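Local structure of five-membered-cyclitol-phosphate synthase (Streptomyces citricolor, 6K96) at residues G135-A140 against T158-A163; S207-Y212 against E273-A278; Q213-G218 against K266-N271. The protein is a cyclitol-phosphate synthase of the myo-inositol-1-phosphate synthase family that binds nicotinamide-adenine-dinucleotide in its parallel-sheet domain. All blocks are in the same frame, centred on the assembly; numbering follows the deposited sequence.

Interaction 1 of 3, residues G135-A140 against T158-A163; sequences GLQWAA and TPELVA
The side-chain amide of Gln137 meets the backbone of Leu161 with both its polar ends. Its OE1 accepts from Leu161 N at 2.9 Å, and its NE2 gives a proton to Leu161 O at 2.7 Å, so one flat group is paired with the N-H and C=O of a single residue, much as a neighbouring strand would be. Each acceptor is used on a lone pair in its carbonyl plane, although Leu161 O lies 15° out of the amide plane of Gln137. CG of Gln137 stands opposite its backbone N (chi1 -170°) and the chain then bends at chi2, which carries the amide across to the loop.

Glu160 reaches the other way. Its CB packs on Ala140 CB at 3.6 Å, its CG passes beside the backbone of Gln137, and a bend at chi2 folds the carboxylate back under the start of the helix. There Gly135 N points straight at OE2, 3.0 Å away, meeting it from above the carboxylate plane, 54° out of it. A water that accepts from Leu136 N at 3.0 Å also donates to this OE2; Leu136 is the N-cap of helix 137-149. Farther along, Val162 CG2 rests on Ala140 CB at 3.7 Å, and Tyr130 of strand 127-130 also touches Ala140.

Trp138 and Thr158 touch the bound NAD, so the contact joins the start of helix 137-149 to the loop after strand 153-156 beside the dinucleotide. The carboxylate holds Gly135 N directly and Leu136 N through a water, just ahead of the first helical turn, where the positive end of the helix dipole would probably favour its negative charge.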
loop_
_atom_site.group_PDB
_atom_site.type_symbol
_atom_site.label_atom_id
_atom_site.label_comp_id
_atom_site.label_asym_id
_atom_site.label_seq_id
_atom_site.Cartn_x
_atom_site.Cartn_y
_atom_site.Cartn_z
ATOM N N GLY B 135 15.640 28.928 6.031
ATOM C CA GLY B 135 14.930 30.156 6.384
ATOM C C GLY B 135 15.874 31.250 6.860
ATOM O O GLY B 135 15.358 32.370 7.194
ATOM N N LEU B 136 17.182 30.993 6.921
ATOM C CA LEU B 136 18.104 31.963 7.563
ATOM C C LEU B 136 18.932 32.674 6.499
ATOM O O LEU B 136 20.115 32.419 6.451
ATOM C CB LEU B 136 18.985 31.226 8.577
ATOM C CG LEU B 136 18.246 30.289 9.542
ATOM C CD1 LEU B 136 19.196 29.216 10.104
ATOM C CD2 LEU B 136 17.535 31.054 10.657
ATOM N N GLN B 137 18.315 33.579 5.730
ATOM C CA GLN B 137 18.939 34.394 4.636
ATOM C C GLN B 137 20.162 35.171 5.138
ATOM O O GLN B 137 21.192 35.161 4.448
ATOM C CB GLN B 137 17.920 35.308 3.971
ATOM C CG GLN B 137 18.425 35.979 2.695
ATOM C CD GLN B 137 18.936 35.073 1.596
ATOM O OE1 GLN B 137 18.171 34.480 0.838
ATOM N NE2 GLN B 137 20.252 34.977 1.461
ATOM N N TRP B 138 20.108 35.777 6.311
ATOM C CA TRP B 138 21.286 36.475 6.891
ATOM C C TRP B 138 22.502 35.533 7.009
ATOM O O TRP B 138 23.636 36.015 6.792
ATOM C CB TRP B 138 20.918 37.145 8.236
ATOM C CG TRP B 138 20.588 36.173 9.323
ATOM C CD1 TRP B 138 19.351 35.723 9.692
ATOM C CD2 TRP B 138 21.538 35.479 10.149
ATOM N NE1 TRP B 138 19.461 34.804 10.708
ATOM C CE2 TRP B 138 20.797 34.637 11.006
ATOM C CE3 TRP B 138 22.937 35.464 10.229
ATOM C CZ2 TRP B 138 21.423 33.798 11.931
ATOM C CZ3 TRP B 138 23.551 34.640 11.149
ATOM C CH2 TRP B 138 22.802 33.817 11.983
ATOM N N ALA B 139 22.303 34.256 7.370
ATOM C CA ALA B 139 23.416 33.336 7.718
ATOM C C ALA B 139 24.066 32.835 6.434
ATOM O O ALA B 139 25.306 32.916 6.307
ATOM C CB ALA B 139 22.940 32.189 8.565
ATOM N N ALA B 140 23.244 32.377 5.494
ATOM C CA ALA B 140 23.675 31.919 4.155
ATOM C C ALA B 140 24.545 33.027 3.538
ATOM O O ALA B 140 25.673 32.744 3.101
ATOM C CB ALA B 140 22.445 31.599 3.335
ATOM N N THR B 158 20.693 24.902 1.082
ATOM C CA THR B 158 19.375 25.461 1.513
ATOM C C THR B 158 18.738 26.240 0.374
ATOM O O THR B 158 19.447 26.548 -0.588
ATOM C CB THR B 158 19.478 26.377 2.746
ATOM O OG1 THR B 158 19.943 27.662 2.362
ATOM C CG2 THR B 158 20.392 25.817 3.806
ATOM N N PRO B 159 17.416 26.567 0.467
ATOM C CA PRO B 159 16.723 27.409 -0.520
ATOM C C PRO B 159 17.085 28.908 -0.452
ATOM O O PRO B 159 16.636 29.675 -1.320
ATOM C CB PRO B 159 15.215 27.260 -0.230
ATOM C CG PRO B 159 15.134 26.111 0.758
ATOM C CD PRO B 159 16.468 26.090 1.489
ATOM N N GLU B 160 17.939 29.301 0.485
ATOM C CA GLU B 160 18.353 30.719 0.598
ATOM C C GLU B 160 19.080 31.146 -0.675
ATOM O O GLU B 160 19.773 30.339 -1.259
ATOM C CB GLU B 160 19.162 30.981 1.867
ATOM C CG GLU B 160 18.283 31.169 3.081
ATOM C CD GLU B 160 17.137 30.182 3.272
ATOM O OE1 GLU B 160 15.942 30.601 3.090
ATOM O OE2 GLU B 160 17.437 29.003 3.585
ATOM N N LEU B 161 18.886 32.420 -1.043
ATOM C CA LEU B 161 19.556 33.096 -2.178
ATOM C C LEU B 161 21.031 33.293 -1.820
ATOM O O LEU B 161 21.264 34.033 -0.825
ATOM C CB LEU B 161 18.836 34.429 -2.437
ATOM C CG LEU B 161 18.517 34.687 -3.912
ATOM C CD1 LEU B 161 17.319 33.870 -4.375
ATOM C CD2 LEU B 161 18.288 36.152 -4.207
ATOM N N VAL B 162 21.950 32.606 -2.532
ATOM C CA VAL B 162 23.430 32.800 -2.442
ATOM C C VAL B 162 24.026 32.737 -3.851
ATOM O O VAL B 162 24.407 33.774 -4.408
ATOM C CB VAL B 162 24.127 31.792 -1.511
ATOM C CG1 VAL B 162 25.587 32.163 -1.270
ATOM C CG2 VAL B 162 23.415 31.644 -0.187
ATOM N N ALA B 163 24.120 31.552 -4.444
ATOM C CA ALA B 163 24.601 31.414 -5.840
ATOM C C ALA B 163 23.654 32.197 -6.730
ATOM O O ALA B 163 24.060 32.573 -7.796
ATOM C CB ALA B 163 24.700 29.983 -6.273
HETATM O O HOH W 1 19.403 29.207 5.937
#

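Interaction 2 of 3, residues S207-Y212 against E273-A278; sequences SLASSY and EGLGWA
Strands 207-212 and 273-275 run antiparallel, 4.5 Å apart at their closest with 151° between their directions, and the register slips by one residue between Leu208 and Ser210. Ser207 and Leu275 form a hydrogen-bonded pair, with Ser207 N to Leu275 O at 2.9 Å and Leu275 N to Ser207 O at 2.6 Å. Leu208 and Gly274 follow as a non-hydrogen-bonded pair, and here Gly274 CA comes close to Ser207 O in a CA-H...O contact. Beyond them Glu273 O takes a bond from Ala209 N at 2.8 Å and a weak one from Ser210 N at 3.3 Å, while Glu273 N bonds back to Ser210 O. Two residues, Ala209 and Ser210, thus face one: a classic beta bulge, set in the pairing of strands 207-217 and 265-275, neighbours in the mixed sheet within the myo-inositol-1-phosphate synthase family region.

The bulge turns the methyl of Ala209 toward the partner strand, where Ala209 CB lies 3.2 Å from Glu273 O. More loosely, Ala209 CB sits 4.3 Å from Leu275 CG. Ser210 and Glu273 project from the same face. With its chi1 of 83°, Ser210 holds OG between its own backbone N and carbonyl carbon, and that oxygen lies alongside Glu273 CB at 3.6 Å. The Glu273 chain bends at chi2 (-62°) and leads its carboxylate away to Ser283 and Asn271. At the other end, Ser207 OG is hydrogen-bonded to Gly41 N of the second subunit, whose Pro40 packs on both Ser207 and Leu275. Leu208 projects from the other face, where it packs on Val245 and Ile272.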
loop_
_atom_site.group_PDB
_atom_site.type_symbol
_atom_site.label_atom_id
_atom_site.label_comp_id
_atom_site.label_asym_id
_atom_site.label_seq_id
_atom_site.Cartn_x
_atom_site.Cartn_y
_atom_site.Cartn_z
ATOM N N SER B 207 -6.201 10.623 -18.612
ATOM C CA SER B 207 -6.694 11.895 -18.032
ATOM C C SER B 207 -6.534 11.832 -16.512
ATOM O O SER B 207 -6.879 10.797 -15.912
ATOM C CB SER B 207 -8.124 12.176 -18.479
ATOM O OG SER B 207 -8.258 12.028 -19.903
ATOM N N LEU B 208 -6.044 12.911 -15.896
ATOM C CA LEU B 208 -5.950 13.002 -14.413
ATOM C C LEU B 208 -7.320 13.401 -13.873
ATOM O O LEU B 208 -7.966 14.255 -14.448
ATOM C CB LEU B 208 -4.842 13.996 -14.085
ATOM C CG LEU B 208 -4.301 14.043 -12.665
ATOM C CD1 LEU B 208 -3.923 12.657 -12.113
ATOM C CD2 LEU B 208 -3.081 14.948 -12.659
ATOM N N ALA B 209 -7.848 12.635 -12.947
ATOM C CA ALA B 209 -8.987 13.033 -12.102
ATOM C C ALA B 209 -8.424 13.760 -10.883
ATOM O O ALA B 209 -9.020 14.773 -10.506
ATOM C CB ALA B 209 -9.819 11.856 -11.657
ATOM N N SER B 210 -7.357 13.260 -10.266
ATOM C CA SER B 210 -6.966 13.729 -8.924
ATOM C C SER B 210 -5.705 13.043 -8.478
ATOM O O SER B 210 -5.440 11.895 -8.981
ATOM C CB SER B 210 -8.050 13.519 -7.901
ATOM O OG SER B 210 -8.065 12.217 -7.371
ATOM N N SER B 211 -4.957 13.713 -7.599
ATOM C CA SER B 211 -3.733 13.132 -6.985
ATOM C C SER B 211 -3.470 13.825 -5.647
ATOM O O SER B 211 -3.951 14.872 -5.479
ATOM C CB SER B 211 -2.541 13.103 -7.949
ATOM O OG SER B 211 -1.372 12.550 -7.346
ATOM N N TYR B 212 -2.871 13.148 -4.692
ATOM C CA TYR B 212 -2.294 13.755 -3.479
ATOM C C TYR B 212 -0.950 13.108 -3.212
ATOM O O TYR B 212 -0.688 11.954 -3.600
ATOM C CB TYR B 212 -3.223 13.726 -2.250
ATOM C CG TYR B 212 -3.797 12.395 -1.840
ATOM C CD1 TYR B 212 -3.063 11.548 -1.041
ATOM C CD2 TYR B 212 -5.064 11.985 -2.242
ATOM C CE1 TYR B 212 -3.541 10.295 -0.666
ATOM C CE2 TYR B 212 -5.555 10.741 -1.885
ATOM C CZ TYR B 212 -4.794 9.893 -1.088
ATOM O OH TYR B 212 -5.228 8.658 -0.713
ATOM N N GLU B 273 -5.287 9.121 -9.564
ATOM C CA GLU B 273 -6.581 8.601 -10.038
ATOM C C GLU B 273 -6.707 9.088 -11.458
ATOM O O GLU B 273 -7.070 10.222 -11.648
ATOM C CB GLU B 273 -7.743 9.091 -9.165
ATOM C CG GLU B 273 -7.729 8.521 -7.754
ATOM C CD GLU B 273 -7.858 6.987 -7.641
ATOM O OE1 GLU B 273 -8.453 6.317 -8.563
ATOM O OE2 GLU B 273 -7.346 6.443 -6.606
ATOM N N GLY B 274 -6.401 8.229 -12.422
ATOM C CA GLY B 274 -6.523 8.562 -13.854
ATOM C C GLY B 274 -7.840 8.108 -14.405
ATOM O O GLY B 274 -8.572 7.371 -13.744
ATOM N N LEU B 275 -8.126 8.509 -15.617
ATOM C CA LEU B 275 -9.286 7.965 -16.358
ATOM C C LEU B 275 -8.731 7.553 -17.721
ATOM O O LEU B 275 -7.856 8.277 -18.289
ATOM C CB LEU B 275 -10.443 8.968 -16.478
ATOM C CG LEU B 275 -10.911 9.629 -15.169
ATOM C CD1 LEU B 275 -11.682 10.929 -15.424
ATOM C CD2 LEU B 275 -11.756 8.669 -14.326
ATOM N N GLY B 276 -9.145 6.386 -18.190
ATOM C CA GLY B 276 -8.633 5.877 -19.467
ATOM C C GLY B 276 -9.781 5.753 -20.407
ATOM O O GLY B 276 -10.761 6.494 -20.211
ATOM N N TRP B 277 -9.738 4.754 -21.272
ATOM C CA TRP B 277 -10.821 4.560 -22.258
ATOM C C TRP B 277 -12.154 4.517 -21.527
ATOM O O TRP B 277 -12.220 3.844 -20.494
ATOM C CB TRP B 277 -10.575 3.311 -23.084
ATOM C CG TRP B 277 -11.670 2.973 -24.037
ATOM C CD1 TRP B 277 -12.619 2.013 -23.892
ATOM C CD2 TRP B 277 -11.907 3.592 -25.297
ATOM N NE1 TRP B 277 -13.416 1.973 -24.994
ATOM C CE2 TRP B 277 -13.002 2.933 -25.873
ATOM C CE3 TRP B 277 -11.297 4.632 -25.990
ATOM C CZ2 TRP B 277 -13.510 3.283 -27.115
ATOM C CZ3 TRP B 277 -11.786 4.965 -27.232
ATOM C CH2 TRP B 277 -12.865 4.282 -27.792
ATOM N N ALA B 278 -13.124 5.304 -22.005
ATOM C CA ALA B 278 -14.528 5.237 -21.563
ATOM C C ALA B 278 -14.668 5.685 -20.104
ATOM O O ALA B 278 -15.728 5.328 -19.480
ATOM C CB ALA B 278 -14.996 3.819 -21.716
#

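Interaction 3 of 3, residues Q213-G218 against K266-N271; sequences QLNLGG and KVAMLN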
loop_
_atom_site.group_PDB
_atom_site.type_symbol
_atom_site.label_atom_id
_atom_site.label_comp_id
_atom_site.label_asym_id
_atom_site.label_seq_id
_atom_site.Cartn_x
_atom_site.Cartn_y
_atom_site.Cartn_z
ATOM N N GLN B 213 -0.135 13.893 -2.540
ATOM C CA GLN B 213 1.198 13.545 -2.016
ATOM C C GLN B 213 1.180 14.005 -0.563
ATOM O O GLN B 213 0.835 15.153 -0.365
ATOM C CB GLN B 213 2.226 14.304 -2.846
ATOM C CG GLN B 213 3.600 14.406 -2.201
ATOM C CD GLN B 213 4.647 15.098 -3.046
ATOM O OE1 GLN B 213 5.697 15.470 -2.517
ATOM N NE2 GLN B 213 4.396 15.239 -4.352
ATOM N N LEU B 214 1.490 13.142 0.399
ATOM C CA LEU B 214 1.770 13.609 1.773
ATOM C C LEU B 214 3.054 12.990 2.273
ATOM O O LEU B 214 3.304 11.893 1.845
ATOM C CB LEU B 214 0.581 13.348 2.693
ATOM C CG LEU B 214 -0.085 11.978 2.625
ATOM C CD1 LEU B 214 0.202 11.230 3.914
ATOM C CD2 LEU B 214 -1.597 12.199 2.493
ATOM N N ASN B 215 3.795 13.716 3.120
ATOM C CA ASN B 215 5.127 13.355 3.683
ATOM C C ASN B 215 5.023 13.339 5.219
ATOM O O ASN B 215 4.115 13.980 5.780
ATOM C CB ASN B 215 6.239 14.265 3.173
ATOM C CG ASN B 215 6.289 14.347 1.659
ATOM O OD1 ASN B 215 7.131 13.701 1.006
ATOM N ND2 ASN B 215 5.374 15.113 1.080
ATOM N N LEU B 216 5.819 12.487 5.864
ATOM C CA LEU B 216 5.871 12.342 7.342
ATOM C C LEU B 216 7.354 12.365 7.677
ATOM O O LEU B 216 8.074 11.816 6.893
ATOM C CB LEU B 216 5.263 11.004 7.798
ATOM C CG LEU B 216 3.860 10.659 7.309
ATOM C CD1 LEU B 216 3.478 9.216 7.702
ATOM C CD2 LEU B 216 2.848 11.653 7.887
ATOM N N GLY B 217 7.762 12.924 8.802
ATOM C CA GLY B 217 9.171 12.973 9.196
ATOM C C GLY B 217 9.273 13.075 10.695
ATOM O O GLY B 217 8.201 13.206 11.363
ATOM N N GLY B 218 10.487 13.059 11.232
ATOM C CA GLY B 218 10.706 13.101 12.693
ATOM C C GLY B 218 12.032 13.689 13.092
ATOM O O GLY B 218 12.451 13.382 14.165
ATOM N N LYS B 266 12.029 9.508 6.329
ATOM C CA LYS B 266 10.933 10.301 5.747
ATOM C C LYS B 266 10.046 9.311 4.980
ATOM O O LYS B 266 10.596 8.527 4.240
ATOM C CB LYS B 266 11.489 11.438 4.888
ATOM C CG LYS B 266 10.534 11.940 3.816
ATOM C CD LYS B 266 10.892 13.296 3.239
ATOM C CE LYS B 266 10.297 14.399 4.076
ATOM N NZ LYS B 266 10.380 15.679 3.325
ATOM N N VAL B 267 8.730 9.425 5.107
ATOM C CA VAL B 267 7.732 8.571 4.434
ATOM C C VAL B 267 6.925 9.458 3.525
ATOM O O VAL B 267 6.616 10.504 3.945
ATOM C CB VAL B 267 6.812 7.867 5.429
ATOM C CG1 VAL B 267 5.656 7.244 4.686
ATOM C CG2 VAL B 267 7.554 6.831 6.244
ATOM N N ALA B 268 6.603 9.008 2.329
ATOM C CA ALA B 268 5.765 9.682 1.338
ATOM C C ALA B 268 4.634 8.736 0.965
ATOM O O ALA B 268 4.849 7.607 1.026
ATOM C CB ALA B 268 6.598 9.963 0.157
ATOM N N MET B 269 3.428 9.207 0.759
ATOM C CA MET B 269 2.301 8.351 0.365
ATOM C C MET B 269 1.688 9.082 -0.795
ATOM O O MET B 269 1.570 10.319 -0.689
ATOM C CB MET B 269 1.282 8.147 1.483
ATOM C CG MET B 269 1.466 6.830 2.174
ATOM S SD MET B 269 1.637 7.019 3.971
ATOM C CE MET B 269 0.254 8.070 4.378
ATOM N N LEU B 270 1.461 8.413 -1.916
ATOM C CA LEU B 270 0.820 9.175 -2.997
ATOM C C LEU B 270 -0.302 8.347 -3.599
ATOM O O LEU B 270 -0.406 7.147 -3.285
ATOM C CB LEU B 270 1.867 9.770 -3.942
ATOM C CG LEU B 270 2.629 8.835 -4.841
ATOM C CD1 LEU B 270 1.720 8.446 -6.002
ATOM C CD2 LEU B 270 3.941 9.477 -5.323
ATOM N N ASN B 271 -1.257 9.089 -4.139
ATOM C CA ASN B 271 -2.466 8.580 -4.817
ATOM C C ASN B 271 -2.560 9.304 -6.148
ATOM O O ASN B 271 -2.355 10.531 -6.153
ATOM C CB ASN B 271 -3.753 8.825 -4.035
ATOM C CG ASN B 271 -4.917 8.149 -4.718
ATOM O OD1 ASN B 271 -5.777 8.803 -5.296
ATOM N ND2 ASN B 271 -4.890 6.827 -4.747
#
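Strands 213-217 and 266-271 pair antiparallel in unbroken register, 4.6 Å apart at their closest and with 162° between their directions. Leu214 with Met269 and Leu216 with Val267 are the hydrogen-bonded pairs, each joined by two backbone bonds; Leu214 N to Met269 O is 3.0 Å and Leu216 N to Val267 O is 2.9 Å. Between them Asn215 sits opposite Ala268 in a non-hydrogen-bonded pair, its CA 3.2 Å from Val267 O in a CA-H...O contact.

On one face, Leu214 and Met269 meet at an oblique angle, with Met269 CB 4.1 Å from Leu214 CD1. Next to them Leu216 CD1 touches Val267 CG1 at 4.2 Å. The opposite face carries Asn215, whose OD1 is 3.9 Å from Ala268 CB and is hydrogen-bonded to Thr190. Gln213, fully extended, lies on this face too and bonds to His194 and Lys236.

Helix 190-203 covers the face of Gln213, Ala268 and Leu270. Strand 281-291 flanks 266-271, strands 250-253 and 255-258 flank 213-217, and Leu214, Leu216 and Met269 pack against the third subunit.

How the interactions relate
From the N terminus, interaction 1 comes first: residues 135-140 and 158-163 close a short loop through helix 137-149 and strand 153-156, beyond the C-terminal ends of strands 127-130 and 153-156 of the nucleotide-binding parallel sheet. Interactions 2 and 3 open only afterwards, in the mixed sheet. There strand 207-217 pairs with 265-275, and the loop closed by interaction 3 is nested inside that closed by interaction 2. The two are successive lengths of one antiparallel pairing and touch where Tyr212 O lies 3.0 Å from Asn271 N, probably a hydrogen bond. Interaction 1 stands apart, its centre about 26 Å from that of interaction 3 and 39 Å from that of interaction 2.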